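Local coordinates for protein PfVFT1 (Plasmodium falciparum, PDB 5JKQ) that probably acts as a solute-binding protein, with the two-lobed architecture of a Venus flytrap domain, at residues G92-Q96 with N97-G101. The protein carries 3 engineered substitutions. Numbering follows the deposited sequence.
Sequences GNYEQ and NPPVG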
ATOM      1  N   GLY A  92       6.854   0.298  10.575  1.00 21.27           N
ATOM      2  CA  GLY A  92       5.683   0.787  11.277  1.00 23.89           C
ATOM      3  C   GLY A  92       5.313  -0.073  12.469  1.00 19.51           C
ATOM      4  O   GLY A  92       5.027  -1.262  12.321  1.00 30.44           O
ATOM      5  N   ASN A  93       5.316   0.538  13.649  1.00 24.08           N
ATOM      6  CA  ASN A  93       4.974  -0.149  14.889  1.00 24.17           C
ATOM      7  C   ASN A  93       3.695   0.415  15.498  1.00 23.66           C
ATOM      8  O   ASN A  93       3.665   1.563  15.947  1.00 17.31           O
ATOM      9  CB  ASN A  93       6.130  -0.040  15.886  1.00 30.98           C
ATOM     10  CG  ASN A  93       5.934  -0.917  17.106  1.00 30.22           C
ATOM     11  OD1 ASN A  93       4.933  -1.623  17.226  1.00 34.48           O
ATOM     12  ND2 ASN A  93       6.902  -0.888  18.014  1.00 35.20           N
ATOM     13  N   TYR A  94       2.647  -0.405  15.515  1.00 25.89           N
ATOM     14  CA  TYR A  94       1.337   0.009  16.010  1.00 25.10           C
ATOM     15  C   TYR A  94       0.980  -0.668  17.333  1.00 33.86           C
ATOM     16  O   TYR A  94      -0.182  -0.667  17.743  1.00 35.75           O
ATOM     17  CB  TYR A  94       0.259  -0.294  14.966  1.00 29.16           C
ATOM     18  CG  TYR A  94       0.416   0.489  13.683  1.00 30.50           C
ATOM     19  CD1 TYR A  94       1.351   0.115  12.726  1.00 19.91           C
ATOM     20  CD2 TYR A  94      -0.372   1.603  13.427  1.00 29.05           C
ATOM     21  CE1 TYR A  94       1.498   0.828  11.555  1.00 22.39           C
ATOM     22  CE2 TYR A  94      -0.234   2.322  12.257  1.00 28.88           C
ATOM     23  CZ  TYR A  94       0.703   1.930  11.325  1.00 25.96           C
ATOM     24  OH  TYR A  94       0.843   2.642  10.158  1.00 21.89           O
ATOM     25  N   GLU A  95       1.975  -1.248  17.998  1.00 35.56           N
ATOM     26  CA  GLU A  95       1.763  -1.835  19.317  1.00 37.91           C
ATOM     27  C   GLU A  95       1.588  -0.734  20.360  1.00 29.43           C
ATOM     28  O   GLU A  95       1.055  -0.973  21.444  1.00 39.93           O
ATOM     29  CB  GLU A  95       2.923  -2.760  19.700  1.00 33.34           C
ATOM     30  CG  GLU A  95       2.739  -4.199  19.225  1.00 38.70           C
ATOM     31  CD  GLU A  95       3.917  -5.096  19.569  1.00 52.47           C
ATOM     32  OE1 GLU A  95       4.917  -4.592  20.122  1.00 50.75           O
ATOM     33  OE2 GLU A  95       3.839  -6.312  19.286  1.00 47.98           O
ATOM     34  N   GLN A  96       2.037   0.471  20.019  1.00 32.88           N
ATOM     35  CA  GLN A  96       1.830   1.650  20.854  1.00 34.07           C
ATOM     36  C   GLN A  96       0.974   2.684  20.122  1.00 35.06           C
ATOM     37  O   GLN A  96       0.950   2.722  18.891  1.00 33.10           O
ATOM     38  CB  GLN A  96       3.171   2.264  21.254  1.00 38.06           C
ATOM     39  CG  GLN A  96       4.112   2.512  20.086  1.00 36.78           C
ATOM     40  CD  GLN A  96       5.326   3.331  20.481  1.00 45.76           C
ATOM     41  OE1 GLN A  96       6.466   2.892  20.321  1.00 43.00           O
ATOM     42  NE2 GLN A  96       5.086   4.532  20.997  1.00 47.32           N
ATOM     43  N   ASN A  97       0.274   3.514  20.891  1.00 36.85           N
ATOM     44  CA  ASN A  97      -0.564   4.571  20.339  1.00 33.78           C
ATOM     45  C   ASN A  97      -0.225   5.902  21.010  1.00 31.13           C
ATOM     46  O   ASN A  97      -0.394   6.039  22.222  1.00 35.44           O
ATOM     47  CB  ASN A  97      -2.044   4.235  20.532  1.00 30.38           C
ATOM     48  CG  ASN A  97      -2.955   5.090  19.669  1.00 30.43           C
ATOM     49  OD1 ASN A  97      -2.676   6.263  19.418  1.00 33.72           O
ATOM     50  ND2 ASN A  97      -4.051   4.501  19.208  1.00 32.33           N
ATOM     51  N   PRO A  98       0.247   6.897  20.232  1.00 34.63           N
ATOM     52  CA  PRO A  98       0.399   6.931  18.771  1.00 31.84           C
ATOM     53  C   PRO A  98       1.504   6.012  18.253  1.00 28.42           C
ATOM     54  O   PRO A  98       2.520   5.840  18.928  1.00 31.86           O
ATOM     55  CB  PRO A  98       0.746   8.394  18.494  1.00 32.87           C
ATOM     56  CG  PRO A  98       1.457   8.835  19.718  1.00 31.33           C
ATOM     57  CD  PRO A  98       0.773   8.125  20.856  1.00 36.84           C
ATOM     58  N   PRO A  99       1.313   5.431  17.059  1.00 31.18           N
ATOM     59  CA  PRO A  99       2.313   4.521  16.492  1.00 24.37           C
ATOM     60  C   PRO A  99       3.564   5.244  16.002  1.00 20.37           C
ATOM     61  O   PRO A  99       3.555   6.467  15.856  1.00 23.66           O
ATOM     62  CB  PRO A  99       1.566   3.873  15.325  1.00 26.00           C
ATOM     63  CG  PRO A  99       0.583   4.896  14.903  1.00 20.16           C
ATOM     64  CD  PRO A  99       0.161   5.608  16.156  1.00 24.90           C
ATOM     65  N   VAL A 100       4.624   4.481  15.757  1.00 22.27           N
ATOM     66  CA  VAL A 100       5.880   5.019  15.249  1.00 25.77           C
ATOM     67  C   VAL A 100       6.338   4.216  14.035  1.00 20.96           C
ATOM     68  O   VAL A 100       5.840   3.119  13.783  1.00 15.34           O
ATOM     69  CB  VAL A 100       6.987   4.998  16.326  1.00 30.05           C
ATOM     70  CG1 VAL A 100       6.668   5.986  17.435  1.00 21.10           C
ATOM     71  CG2 VAL A 100       7.159   3.593  16.892  1.00 27.00           C
ATOM     72  N   GLY A 101       7.291   4.772  13.294  1.00 16.07           N
ATOM     73  CA  GLY A 101       7.820   4.124  12.107  1.00 18.88           C
ATOM     74  C   GLY A 101       7.435   4.859  10.839  1.00 18.50           C
ATOM     75  O   GLY A 101       6.845   5.940  10.890  1.00 15.64           O
TER
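Asn93 and Val100 face each other as a single antiparallel hydrogen-bonded pair, in which Asn93 N donates to Val100 O (2.6 Å). Val100 N returns a bond to Asn93 O (3.1 Å). Between them the chain reverses through Tyr94-Pro99, with a cis peptide bond before Pro98. Pro99 lays its CB over one face of the Tyr94 ring, 4.0 Å from the centroid; the same CB lies 3.5 Å from Tyr94 CD2, and Pro99 CG approaches Tyr94 CD2 and CE2. Far along the ring, Tyr94 OH is hydrogen-bonded to Asp148 OD2, and Trp103, Pro104 and Tyr131 add to the packing around the pair. On the outer side, the extended Gln96 chain crosses Val100 at about a right angle, bringing OE1 to 3.6 Å from Val100 CG2. That methyl also meets Asn93 CB. Asn93 OD1 accepts from Glu95 N (3.1 Å), which sits above the amide plane; a chi1 of -171°, placing CG opposite the backbone N, carries the amide there. Gly101 occupies the N-cap position right before helix 102-118. An Asx turn and one antiparallel bridge thus shape the loop joining strand 77-83 to this helix within one lobe of the Venus flytrap fold.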